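Local coordinates for B-agarase (PDB 4BQ2), which hydrolyses the beta-linkages of agarose as a family 50 exo-beta-agarase, probably working inward from a chain end, at residues 314-318 with 319-323; 329-332 with 333-336; 459-462 with 463-467; 588-591 with 592-596; 632-635 with 636-640. One frame throughout, in Å; residues are numbered along the deposited sequence.

Interactions 1, 3 and 4 form a connected chain of neighbours. Asp314 O of interaction 1 lies 3.1 Å from Arg465 NH2 of interaction 3, whose helix packs on that of interaction 4, with Ala466 O 3.4 Å from Ala589 CB and Met467 CE 3.4 Å from His592 CD2. The centres of interactions 3 and 4 are about 14 Å apart. Interaction 2 follows interaction 1 along the chain, about 23 Å away between centres, and is a surface contact. Interaction 5 is across the chain's centre from interactions 1 and 2, about 35 Å from interaction 1 between centres. A glycerol, probably from the crystallisation liquor, is hydrogen-bonded to Asp319 at interaction 1 and may mark a pocket.

Interaction 1 (314-318 with 319-323); sequences DVTPE and DSKGL
An Asx turn at Asp314 and the 3-10 turn after it are tied by a salt bridge between Asp314 and Lys321, in the loop between strand 296-301 and helix 328-332. Lys321 NZ reaches Asp314 OD2 at 2.6 Å, on the syn lone pair of that oxygen, the two side chains coming from opposite directions. The other oxygen, OD1, closes the Asx turn by accepting from Thr316 N at 2.9 Å, from above the carboxylate plane. Two bends in the lysine chain (chi2 and chi3 both -79°) fold it back along the backbone, its CD passing 3.7 Å from Thr316 CG2. The 3-10 turn is held by Ser320 N to Pro317 O at 2.9 Å and Lys321 N to Glu318 O at 3.2 Å. Asp319 rests OD2 against Pro317 CB at 3.4 Å, while its OD1 accepts from Ser320 OG and is hydrogen-bonded to a glycerol, probably from the crystallisation liquor. Glu318 crosses the lysine, OE1 3.8 Å from Lys321 CG, but its carboxylate is salt-bridged to Arg363 and Arg310. With one oxygen held by a backbone N-H and the other by an ammonium, the Asp314 carboxylate is fixed in rotation and its negative charge probably stabilised.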
loop_
_atom_site.group_PDB
_atom_site.type_symbol
_atom_site.label_atom_id
_atom_site.label_comp_id
_atom_site.label_asym_id
_atom_site.label_seq_id
_atom_site.Cartn_x
_atom_site.Cartn_y
_atom_site.Cartn_z
ATOM N N ASP A 314 -5.931 -9.685 23.257
ATOM C CA ASP A 314 -4.691 -9.145 22.663
ATOM C C ASP A 314 -5.032 -7.894 21.837
ATOM O O ASP A 314 -6.041 -7.885 21.102
ATOM C CB ASP A 314 -4.027 -10.204 21.771
ATOM C CG ASP A 314 -2.573 -9.854 21.387
ATOM O OD1 ASP A 314 -2.131 -8.680 21.505
ATOM O OD2 ASP A 314 -1.854 -10.803 20.977
ATOM N N VAL A 315 -4.210 -6.843 21.962
ATOM C CA VAL A 315 -4.475 -5.595 21.225
ATOM C C VAL A 315 -3.813 -5.604 19.845
ATOM O O VAL A 315 -4.038 -4.694 19.035
ATOM C CB VAL A 315 -4.010 -4.318 22.009
ATOM C CG1 VAL A 315 -4.795 -4.145 23.305
ATOM C CG2 VAL A 315 -2.508 -4.346 22.274
ATOM N N THR A 316 -3.000 -6.632 19.588
ATOM C CA THR A 316 -2.174 -6.694 18.390
ATOM C C THR A 316 -2.711 -7.745 17.406
ATOM O O THR A 316 -2.833 -8.929 17.764
ATOM C CB THR A 316 -0.705 -6.980 18.771
ATOM O OG1 THR A 316 -0.262 -5.982 19.714
ATOM C CG2 THR A 316 0.212 -6.991 17.522
ATOM N N PRO A 317 -3.056 -7.310 16.174
ATOM C CA PRO A 317 -3.549 -8.232 15.179
ATOM C C PRO A 317 -2.410 -9.131 14.700
ATOM O O PRO A 317 -1.223 -8.764 14.793
ATOM C CB PRO A 317 -4.073 -7.331 14.040
ATOM C CG PRO A 317 -3.419 -6.016 14.236
ATOM C CD PRO A 317 -2.929 -5.935 15.658
ATOM N N GLU A 318 -2.793 -10.299 14.194
ATOM C CA GLU A 318 -1.846 -11.375 13.891
ATOM C C GLU A 318 -0.761 -10.906 12.935
ATOM O O GLU A 318 0.409 -11.213 13.131
ATOM C CB GLU A 318 -2.580 -12.614 13.339
ATOM C CG GLU A 318 -1.667 -13.836 13.127
ATOM C CD GLU A 318 -1.235 -14.541 14.427
ATOM O OE1 GLU A 318 -1.527 -14.018 15.546
ATOM O OE2 GLU A 318 -0.580 -15.628 14.335
ATOM N N ASP A 319 -1.148 -10.135 11.918
ATOM C CA ASP A 319 -0.194 -9.586 10.952
ATOM C C ASP A 319 0.953 -8.755 11.590
ATOM O O ASP A 319 2.068 -8.693 11.063
ATOM C CB ASP A 319 -0.952 -8.754 9.908
ATOM C CG ASP A 319 -1.574 -7.509 10.506
ATOM O OD1 ASP A 319 -0.884 -6.443 10.517
ATOM O OD2 ASP A 319 -2.740 -7.596 10.948
ATOM N N SER A 320 0.677 -8.155 12.750
ATOM C CA SER A 320 1.598 -7.216 13.406
ATOM C C SER A 320 2.236 -7.825 14.655
ATOM O O SER A 320 2.980 -7.148 15.365
ATOM C CB SER A 320 0.874 -5.901 13.769
ATOM O OG SER A 320 0.483 -5.197 12.600
ATOM N N LYS A 321 2.001 -9.120 14.882
ATOM C CA LYS A 321 2.631 -9.829 15.997
ATOM C C LYS A 321 4.118 -10.026 15.764
ATOM O O LYS A 321 4.587 -9.987 14.633
ATOM C CB LYS A 321 1.951 -11.185 16.262
ATOM C CG LYS A 321 0.503 -11.026 16.729
ATOM C CD LYS A 321 0.420 -10.668 18.201
ATOM C CE LYS A 321 0.630 -11.899 19.093
ATOM N NZ LYS A 321 0.613 -11.514 20.535
ATOM N N GLY A 322 4.864 -10.225 16.841
ATOM C CA GLY A 322 6.272 -10.615 16.685
ATOM C C GLY A 322 6.334 -11.916 15.895
ATOM O O GLY A 322 5.327 -12.647 15.824
ATOM N N LEU A 323 7.493 -12.204 15.300
ATOM C CA LEU A 323 7.754 -13.541 14.722
ATOM C C LEU A 323 7.633 -14.625 15.822
ATOM O O LEU A 323 8.206 -14.487 16.909
ATOM C CB LEU A 323 9.120 -13.604 14.020
ATOM C CG LEU A 323 9.316 -12.746 12.751
ATOM C CD1 LEU A 323 10.685 -12.987 12.115
ATOM C CD2 LEU A 323 8.215 -12.997 11.723
#

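Interaction 2 (329-332 with 333-336); sequences KSFA and TRHL
Ser330 O is gripped by two donors from Thr333, the hydroxyl OG1 at 2.7 Å and the backbone N at 3.1 Å. They belong to the turn that carries the chain from helix 328-332 into the edge strand 335-336 of a four-stranded antiparallel sheet. The hydroxyl comes in within the carbonyl plane, on a lone pair, whereas the N-H approaches from above that plane, off the lone pairs. Thr333 manages this because OG1 sits between its own backbone N and carbonyl carbon (chi1 75°), which swings the hydroxyl back over the last helical turn and puts CG2 3.3 Å from Lys329 O. The same OG1 is also hydrogen-bonded to Asp303 N. One residue further along on each segment, Phe331 and Arg334 run alongside each other, pointing the same way. Arg334 CD sits over one face of the phenyl ring, 3.6 Å from its centroid, in a CH-pi contact, and the guanidinium lies nearly parallel to the ring, the planes 18° apart. The charged end is pinned further by a salt bridge from NE to Glu374 and a cation-pi contact with Tyr300, while the Phe331 ring also meets that of Tyr359. Beside the CH-pi contact, Arg334 NE comes 3.4 Å from Phe331 CE1.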
loop_
_atom_site.group_PDB
_atom_site.type_symbol
_atom_site.label_atom_id
_atom_site.label_comp_id
_atom_site.label_asym_id
_atom_site.label_seq_id
_atom_site.Cartn_x
_atom_site.Cartn_y
_atom_site.Cartn_z
ATOM N N LYS A 329 8.879 -29.396 19.249
ATOM C CA LYS A 329 7.736 -30.287 19.184
ATOM C C LYS A 329 6.763 -29.906 18.041
ATOM O O LYS A 329 6.254 -30.787 17.341
ATOM C CB LYS A 329 7.082 -30.445 20.571
ATOM C CG LYS A 329 5.825 -29.645 20.866
ATOM C CD LYS A 329 5.137 -30.226 22.104
ATOM C CE LYS A 329 3.737 -29.658 22.322
ATOM N NZ LYS A 329 3.768 -28.260 22.838
ATOM N N SER A 330 6.558 -28.607 17.811
ATOM C CA SER A 330 5.766 -28.165 16.637
ATOM C C SER A 330 6.426 -28.575 15.323
ATOM O O SER A 330 5.779 -29.153 14.431
ATOM C CB SER A 330 5.568 -26.643 16.642
ATOM O OG SER A 330 4.581 -26.255 17.580
ATOM N N PHE A 331 7.719 -28.275 15.218
ATOM C CA PHE A 331 8.491 -28.523 14.005
ATOM C C PHE A 331 8.569 -30.008 13.646
ATOM O O PHE A 331 8.608 -30.344 12.462
ATOM C CB PHE A 331 9.914 -27.948 14.124
ATOM C CG PHE A 331 10.596 -27.778 12.803
ATOM C CD1 PHE A 331 10.371 -26.641 12.029
ATOM C CD2 PHE A 331 11.450 -28.765 12.305
ATOM C CE1 PHE A 331 10.987 -26.491 10.792
ATOM C CE2 PHE A 331 12.057 -28.614 11.067
ATOM C CZ PHE A 331 11.832 -27.472 10.313
ATOM N N ALA A 332 8.602 -30.880 14.660
ATOM C CA ALA A 332 8.604 -32.337 14.437
ATOM C C ALA A 332 7.306 -32.857 13.815
ATOM O O ALA A 332 7.320 -33.876 13.135
ATOM C CB ALA A 332 8.928 -33.091 15.729
ATOM N N THR A 333 6.195 -32.152 14.043
ATOM C CA THR A 333 4.884 -32.526 13.482
ATOM C C THR A 333 4.675 -31.923 12.090
ATOM O O THR A 333 3.637 -32.109 11.459
ATOM C CB THR A 333 3.708 -32.068 14.364
ATOM O OG1 THR A 333 3.508 -30.640 14.230
ATOM C CG2 THR A 333 3.911 -32.481 15.840
ATOM N N ARG A 334 5.692 -31.218 11.614
ATOM C CA ARG A 334 5.635 -30.514 10.335
ATOM C C ARG A 334 5.248 -31.386 9.124
ATOM O O ARG A 334 5.724 -32.519 8.966
ATOM C CB ARG A 334 6.960 -29.806 10.182
ATOM C CG ARG A 334 7.463 -29.463 8.811
ATOM C CD ARG A 334 8.791 -28.795 9.112
ATOM N NE ARG A 334 9.022 -27.648 8.258
ATOM C CZ ARG A 334 9.633 -27.724 7.089
ATOM N NH1 ARG A 334 10.076 -28.905 6.648
ATOM N NH2 ARG A 334 9.818 -26.620 6.375
ATOM N N HIS A 335 4.348 -30.859 8.297
ATOM C CA HIS A 335 3.786 -31.601 7.153
ATOM C C HIS A 335 3.442 -30.665 6.005
ATOM O O HIS A 335 3.146 -29.476 6.209
ATOM C CB HIS A 335 2.551 -32.459 7.548
ATOM C CG HIS A 335 1.371 -31.656 8.014
ATOM N ND1 HIS A 335 1.136 -31.374 9.345
ATOM C CD2 HIS A 335 0.366 -31.062 7.322
ATOM C CE1 HIS A 335 0.034 -30.651 9.453
ATOM N NE2 HIS A 335 -0.447 -30.441 8.239
ATOM N N LEU A 336 3.474 -31.215 4.797
ATOM C CA LEU A 336 3.158 -30.468 3.598
ATOM C C LEU A 336 1.676 -30.124 3.534
ATOM O O LEU A 336 0.816 -30.985 3.699
ATOM C CB LEU A 336 3.595 -31.269 2.362
ATOM C CG LEU A 336 3.842 -30.534 1.038
ATOM C CD1 LEU A 336 4.919 -29.471 1.216
ATOM C CD2 LEU A 336 4.202 -31.504 -0.095
#

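Interaction 3 (459-462 with 463-467); sequences DPEF and KVRAM
Glu461 and Arg465 lie side by side on one flank of the helix, both pointing the same way, with the carboxylate and guanidinium planes only 17° apart. They do not form an ion pair: Glu461 OE2 is 5.2 Å from Arg465 NE, and what it does meet is the aliphatic part of the arginine, CG and CD each at 3.9 Å. The other oxygen, OE1, leans on Val464 CB at 3.6 Å, the glutamate chain being bent at chi2 (68°) to lay its end across the valine. Arg465 instead turns its head away, to Ile438 O and Asp313 O. All this happens in the first turns of helix 460-477, where Asp459 is the N-cap: its OD1 accepts from Glu461 N at 3.1 Å, and OD2 bonds to Lys442 N. Regular i to i+4 bonds then take over, Val464 N to Pro460 O at 3.0 Å being the first across the segments. A water donates to Asp459 O and makes a weak bond with Lys463 N. Phe462, with CG anti to the backbone N (chi1 177°), sends its ring away from the next turn, to meet Phe441 edge-to-face and to touch Val585 on helix 565-593.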
loop_
_atom_site.group_PDB
_atom_site.type_symbol
_atom_site.label_atom_id
_atom_site.label_comp_id
_atom_site.label_asym_id
_atom_site.label_seq_id
_atom_site.Cartn_x
_atom_site.Cartn_y
_atom_site.Cartn_z
ATOM N N ASP A 459 -21.262 0.888 19.820
ATOM C CA ASP A 459 -21.224 -0.196 20.799
ATOM C C ASP A 459 -20.259 0.208 21.939
ATOM O O ASP A 459 -19.111 0.582 21.681
ATOM C CB ASP A 459 -20.795 -1.494 20.092
ATOM C CG ASP A 459 -20.704 -2.698 21.031
ATOM O OD1 ASP A 459 -20.968 -2.566 22.249
ATOM O OD2 ASP A 459 -20.317 -3.782 20.534
ATOM N N PRO A 460 -20.738 0.186 23.202
ATOM C CA PRO A 460 -19.833 0.558 24.315
ATOM C C PRO A 460 -18.514 -0.251 24.346
ATOM O O PRO A 460 -17.471 0.288 24.711
ATOM C CB PRO A 460 -20.695 0.297 25.567
ATOM C CG PRO A 460 -22.113 0.578 25.073
ATOM C CD PRO A 460 -22.143 0.007 23.669
ATOM N N GLU A 461 -18.564 -1.510 23.921
ATOM C CA GLU A 461 -17.376 -2.357 23.804
ATOM C C GLU A 461 -16.340 -1.848 22.809
ATOM O O GLU A 461 -15.136 -2.116 23.003
ATOM C CB GLU A 461 -17.743 -3.812 23.485
ATOM C CG GLU A 461 -16.561 -4.792 23.479
ATOM C CD GLU A 461 -15.946 -5.012 24.865
ATOM O OE1 GLU A 461 -16.532 -4.539 25.882
ATOM O OE2 GLU A 461 -14.873 -5.664 24.939
ATOM N N PHE A 462 -16.765 -1.137 21.750
ATOM C CA PHE A 462 -15.768 -0.477 20.912
ATOM C C PHE A 462 -14.914 0.505 21.753
ATOM O O PHE A 462 -13.674 0.481 21.701
ATOM C CB PHE A 462 -16.373 0.219 19.671
ATOM C CG PHE A 462 -15.331 0.969 18.851
ATOM C CD1 PHE A 462 -14.378 0.277 18.100
ATOM C CD2 PHE A 462 -15.266 2.361 18.885
ATOM C CE1 PHE A 462 -13.405 0.955 17.373
ATOM C CE2 PHE A 462 -14.290 3.049 18.146
ATOM C CZ PHE A 462 -13.360 2.344 17.403
ATOM N N LYS A 463 -15.568 1.350 22.547
ATOM C CA LYS A 463 -14.828 2.270 23.408
ATOM C C LYS A 463 -13.952 1.538 24.435
ATOM O O LYS A 463 -12.799 1.938 24.706
ATOM C CB LYS A 463 -15.791 3.232 24.127
ATOM C CG LYS A 463 -15.092 4.139 25.148
ATOM C CD LYS A 463 -16.012 5.281 25.592
ATOM C CE LYS A 463 -15.427 6.059 26.755
ATOM N NZ LYS A 463 -16.302 7.224 27.104
ATOM N N VAL A 464 -14.490 0.467 25.020
ATOM C CA VAL A 464 -13.683 -0.388 25.918
ATOM C C VAL A 464 -12.354 -0.802 25.239
ATOM O O VAL A 464 -11.267 -0.691 25.821
ATOM C CB VAL A 464 -14.502 -1.629 26.404
ATOM C CG1 VAL A 464 -13.648 -2.594 27.246
ATOM C CG2 VAL A 464 -15.717 -1.172 27.202
ATOM N N ARG A 465 -12.444 -1.250 23.995
ATOM C CA ARG A 465 -11.289 -1.759 23.309
ATOM C C ARG A 465 -10.363 -0.619 22.875
ATOM O O ARG A 465 -9.129 -0.786 22.913
ATOM C CB ARG A 465 -11.733 -2.659 22.132
ATOM C CG ARG A 465 -12.314 -4.019 22.562
ATOM C CD ARG A 465 -11.354 -4.767 23.497
ATOM N NE ARG A 465 -10.145 -5.124 22.761
ATOM C CZ ARG A 465 -9.051 -5.677 23.285
ATOM N NH1 ARG A 465 -8.958 -5.937 24.589
ATOM N NH2 ARG A 465 -8.034 -5.971 22.480
ATOM N N ALA A 466 -10.938 0.543 22.527
ATOM C CA ALA A 466 -10.124 1.714 22.133
ATOM C C ALA A 466 -9.312 2.161 23.354
ATOM O O ALA A 466 -8.155 2.494 23.209
ATOM C CB ALA A 466 -10.984 2.869 21.617
ATOM N N MET A 467 -9.946 2.179 24.528
ATOM C CA MET A 467 -9.273 2.523 25.790
ATOM C C MET A 467 -8.127 1.522 26.083
ATOM O O MET A 467 -7.000 1.923 26.414
ATOM C CB MET A 467 -10.294 2.509 26.943
ATOM C CG MET A 467 -11.194 3.736 27.009
ATOM S SD MET A 467 -10.320 5.253 27.413
ATOM C CE MET A 467 -10.006 5.028 29.176
HETATM O O HOH W 1 -18.260 3.185 21.556
#

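Interaction 4 (588-591 with 592-596); sequences GAVE and HYMPN
Helical bonding carries the backbone from Gly588 to Met594, with His592 N on Gly588 O at 2.9 Å and Met594 N on Val590 O at 2.7 Å, before phi and psi leave helical values at Met594. In between, Tyr593 N is shared weakly between Ala589 O and Val590 O, as the turn slackens at the end of helix 565-593. Pro595, next in line, has no N-H to offer, and its ring atom CB merely sits 3.5 Å from Glu591 O. Among the side chains, Met594 folds back on the helix: bent at chi3 (-75°), it brings CE to 4.3 Å from Val590 CG1. Ala589 O lies at the edge of the Tyr593 ring, near its plane and 3.7 Å from CD2. His592 stands over that same ring, CD2 3.4 Å above its plane and over its centre, the imidazole meeting the tyrosine face with its edge. On helix 460-477, His592 and Tyr593 touch Met467, Tyr593 also touches Arg471, and Tyr593 O bonds to Ser474 OG. Val590 rests on Ile488 and Met594 on Val486 of strand 483-488, Met594 also touching Ser474 of the helix, so this helix end meets both a helix and a strand of the catalytic module.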
loop_
_atom_site.group_PDB
_atom_site.type_symbol
_atom_site.label_atom_id
_atom_site.label_comp_id
_atom_site.label_asym_id
_atom_site.label_seq_id
_atom_site.Cartn_x
_atom_site.Cartn_y
_atom_site.Cartn_z
ATOM N N GLY A 588 -10.624 10.334 22.266
ATOM C CA GLY A 588 -10.843 10.319 23.714
ATOM C C GLY A 588 -9.932 9.337 24.434
ATOM O O GLY A 588 -9.375 9.675 25.492
ATOM N N ALA A 589 -9.792 8.123 23.869
ATOM C CA ALA A 589 -8.891 7.120 24.413
ATOM C C ALA A 589 -7.419 7.548 24.359
ATOM O O ALA A 589 -6.711 7.404 25.352
ATOM C CB ALA A 589 -9.088 5.758 23.730
ATOM N N VAL A 590 -6.979 8.099 23.229
ATOM C CA VAL A 590 -5.589 8.511 23.092
ATOM C C VAL A 590 -5.327 9.631 24.093
ATOM O O VAL A 590 -4.327 9.580 24.836
ATOM C CB VAL A 590 -5.272 8.944 21.653
ATOM C CG1 VAL A 590 -3.898 9.628 21.559
ATOM C CG2 VAL A 590 -5.329 7.711 20.733
ATOM N N GLU A 591 -6.256 10.595 24.142
ATOM C CA GLU A 591 -6.092 11.749 25.045
ATOM C C GLU A 591 -6.083 11.284 26.507
ATOM O O GLU A 591 -5.350 11.807 27.341
ATOM C CB GLU A 591 -7.229 12.740 24.827
ATOM C CG GLU A 591 -7.218 13.947 25.746
ATOM C CD GLU A 591 -8.385 14.876 25.439
ATOM O OE1 GLU A 591 -9.544 14.412 25.315
ATOM O OE2 GLU A 591 -8.116 16.063 25.245
ATOM N N HIS A 592 -6.927 10.312 26.830
ATOM C CA HIS A 592 -6.982 9.816 28.208
ATOM C C HIS A 592 -5.619 9.309 28.753
ATOM O O HIS A 592 -5.202 9.627 29.890
ATOM C CB HIS A 592 -8.027 8.697 28.304
ATOM C CG HIS A 592 -8.189 8.173 29.691
ATOM N ND1 HIS A 592 -9.005 8.781 30.620
ATOM C CD2 HIS A 592 -7.593 7.139 30.330
ATOM C CE1 HIS A 592 -8.925 8.125 31.771
ATOM N NE2 HIS A 592 -8.080 7.120 31.616
ATOM N N TYR A 593 -4.939 8.493 27.950
ATOM C CA TYR A 593 -3.724 7.826 28.400
ATOM C C TYR A 593 -2.488 8.558 27.972
ATOM O O TYR A 593 -1.427 8.358 28.571
ATOM C CB TYR A 593 -3.679 6.386 27.874
ATOM C CG TYR A 593 -4.632 5.458 28.609
ATOM C CD1 TYR A 593 -4.320 5.013 29.898
ATOM C CD2 TYR A 593 -5.821 5.029 28.031
ATOM C CE1 TYR A 593 -5.163 4.150 30.577
ATOM C CE2 TYR A 593 -6.674 4.163 28.713
ATOM C CZ TYR A 593 -6.330 3.722 29.983
ATOM O OH TYR A 593 -7.143 2.880 30.724
ATOM N N MET A 594 -2.605 9.363 26.916
ATOM C CA MET A 594 -1.415 10.087 26.399
ATOM C C MET A 594 -1.819 11.508 26.153
ATOM O O MET A 594 -1.860 11.957 25.014
ATOM C CB MET A 594 -0.862 9.427 25.112
ATOM C CG MET A 594 -0.250 8.049 25.353
ATOM S SD MET A 594 -0.081 7.008 23.882
ATOM C CE MET A 594 -1.784 6.495 23.618
ATOM N N PRO A 595 -2.112 12.253 27.244
ATOM C CA PRO A 595 -2.640 13.592 27.054
ATOM C C PRO A 595 -1.701 14.590 26.372
ATOM O O PRO A 595 -2.185 15.620 25.861
ATOM C CB PRO A 595 -2.949 14.043 28.475
ATOM C CG PRO A 595 -1.963 13.308 29.327
ATOM C CD PRO A 595 -1.914 11.936 28.677
ATOM N N ASN A 596 -0.391 14.323 26.399
ATOM C CA ASN A 596 0.595 15.221 25.833
ATOM C C ASN A 596 0.852 15.019 24.330
ATOM O O ASN A 596 1.448 15.886 23.697
ATOM C CB ASN A 596 1.919 15.061 26.566
ATOM C CG ASN A 596 1.805 15.291 28.063
ATOM O OD1 ASN A 596 2.008 14.365 28.883
ATOM N ND2 ASN A 596 1.445 16.487 28.431
#

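Interaction 5 (632-635 with 636-640); sequences GLPK and QKWAF
Trp638 brings the pyrrole side of its indole up against Leu633 and Pro634, CD1 lying 3.6 Å from Leu633 CB and 3.7 Å from Pro634 CD. Leu633 CD2 adds a touch on NE1 at 3.7 Å, the leucine slanting across the indole rather than lying flat on it. The indole N-H does not point at the chain itself but at a water in the ring plane, 2.7 Å from NE1, which donates in turn to Gly632 O, so the ring's polar atom is satisfied and the water ties the ring to the backbone at Gly632. With CG anti to the carbonyl carbon (chi1 -64°), the ring is sent back toward the loop that precedes the turn. That turn is a short, weakly bonded helix: Trp638 N donates to Lys635 O at 3.2 Å, with a weak second bond to Pro634 O. Lys637 crosses Pro634 obliquely, CG to CG 4.1 Å. In the surrounding fold, Trp638 meets Tyr626 of strand 624-627 edge-to-face, Leu633 packs on Tyr683 and Val687 of helix 673-688, and Phe640 on Met611 and Val614 of helix 611-620, while Pro634 reaches Ser175 and Met177 in the range of the carbohydrate-binding-like domain.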
loop_
_atom_site.group_PDB
_atom_site.type_symbol
_atom_site.label_atom_id
_atom_site.label_comp_id
_atom_site.label_asym_id
_atom_site.label_seq_id
_atom_site.Cartn_x
_atom_site.Cartn_y
_atom_site.Cartn_z
ATOM N N GLY A 632 3.106 11.876 -7.007
ATOM C CA GLY A 632 3.208 13.023 -6.114
ATOM C C GLY A 632 1.828 13.447 -5.691
ATOM O O GLY A 632 0.861 12.647 -5.713
ATOM N N LEU A 633 1.745 14.704 -5.274
ATOM C CA LEU A 633 0.517 15.275 -4.761
ATOM C C LEU A 633 -0.010 16.309 -5.760
ATOM O O LEU A 633 0.367 17.481 -5.690
ATOM C CB LEU A 633 0.767 15.902 -3.374
ATOM C CG LEU A 633 1.379 15.030 -2.281
ATOM C CD1 LEU A 633 1.314 15.841 -0.963
ATOM C CD2 LEU A 633 0.692 13.656 -2.127
ATOM N N PRO A 634 -0.889 15.877 -6.694
ATOM C CA PRO A 634 -1.346 16.805 -7.751
ATOM C C PRO A 634 -2.239 17.901 -7.165
ATOM O O PRO A 634 -3.023 17.641 -6.216
ATOM C CB PRO A 634 -2.175 15.910 -8.692
ATOM C CG PRO A 634 -1.808 14.486 -8.320
ATOM C CD PRO A 634 -1.487 14.537 -6.842
ATOM N N LYS A 635 -2.124 19.105 -7.730
ATOM C CA LYS A 635 -2.948 20.272 -7.300
ATOM C C LYS A 635 -4.431 19.950 -7.115
ATOM O O LYS A 635 -4.982 20.182 -6.045
ATOM C CB LYS A 635 -2.799 21.448 -8.288
ATOM C CG LYS A 635 -3.439 22.745 -7.805
ATOM C CD LYS A 635 -3.255 23.854 -8.850
ATOM C CE LYS A 635 -4.104 25.081 -8.528
ATOM N NZ LYS A 635 -3.445 26.334 -9.002
ATOM N N GLN A 636 -5.070 19.413 -8.157
ATOM C CA GLN A 636 -6.519 19.239 -8.163
ATOM C C GLN A 636 -6.980 18.238 -7.130
ATOM O O GLN A 636 -8.012 18.429 -6.479
ATOM C CB GLN A 636 -7.036 18.830 -9.551
ATOM C CG GLN A 636 -6.879 19.921 -10.613
ATOM C CD GLN A 636 -7.660 21.187 -10.278
ATOM O OE1 GLN A 636 -7.126 22.297 -10.349
ATOM N NE2 GLN A 636 -8.922 21.022 -9.885
ATOM N N LYS A 637 -6.198 17.178 -6.964
ATOM C CA LYS A 637 -6.560 16.116 -6.053
ATOM C C LYS A 637 -6.466 16.577 -4.588
ATOM O O LYS A 637 -7.160 16.034 -3.735
ATOM C CB LYS A 637 -5.667 14.897 -6.309
ATOM C CG LYS A 637 -5.885 14.256 -7.674
ATOM C CD LYS A 637 -7.316 13.744 -7.797
ATOM C CE LYS A 637 -7.440 12.312 -7.323
ATOM N NZ LYS A 637 -7.741 11.430 -8.481
ATOM N N TRP A 638 -5.621 17.572 -4.309
ATOM C CA TRP A 638 -5.369 17.991 -2.920
ATOM C C TRP A 638 -5.920 19.376 -2.557
ATOM O O TRP A 638 -5.676 19.863 -1.463
ATOM C CB TRP A 638 -3.876 17.818 -2.533
ATOM C CG TRP A 638 -3.493 16.331 -2.568
ATOM C CD1 TRP A 638 -2.856 15.665 -3.574
ATOM C CD2 TRP A 638 -3.801 15.354 -1.561
ATOM N NE1 TRP A 638 -2.727 14.309 -3.243
ATOM C CE2 TRP A 638 -3.302 14.104 -2.010
ATOM C CE3 TRP A 638 -4.415 15.421 -0.305
ATOM C CZ2 TRP A 638 -3.416 12.927 -1.239
ATOM C CZ3 TRP A 638 -4.549 14.243 0.458
ATOM C CH2 TRP A 638 -4.045 13.010 -0.015
ATOM N N ALA A 639 -6.710 19.972 -3.453
ATOM C CA ALA A 639 -7.194 21.347 -3.276
ATOM C C ALA A 639 -8.095 21.496 -2.043
ATOM O O ALA A 639 -8.124 22.565 -1.422
ATOM C CB ALA A 639 -7.931 21.796 -4.541
ATOM N N PHE A 640 -8.805 20.428 -1.699
ATOM C CA PHE A 640 -9.672 20.383 -0.523
ATOM C C PHE A 640 -8.963 20.704 0.799
ATOM O O PHE A 640 -9.594 21.169 1.742
ATOM C CB PHE A 640 -10.387 19.028 -0.424
ATOM C CG PHE A 640 -9.488 17.879 0.047
ATOM C CD1 PHE A 640 -9.347 17.590 1.414
ATOM C CD2 PHE A 640 -8.767 17.106 -0.876
ATOM C CE1 PHE A 640 -8.543 16.547 1.834
ATOM C CE2 PHE A 640 -7.940 16.072 -0.451
ATOM C CZ PHE A 640 -7.824 15.796 0.905
HETATM O O HOH W 2 -1.613 12.110 -4.406
#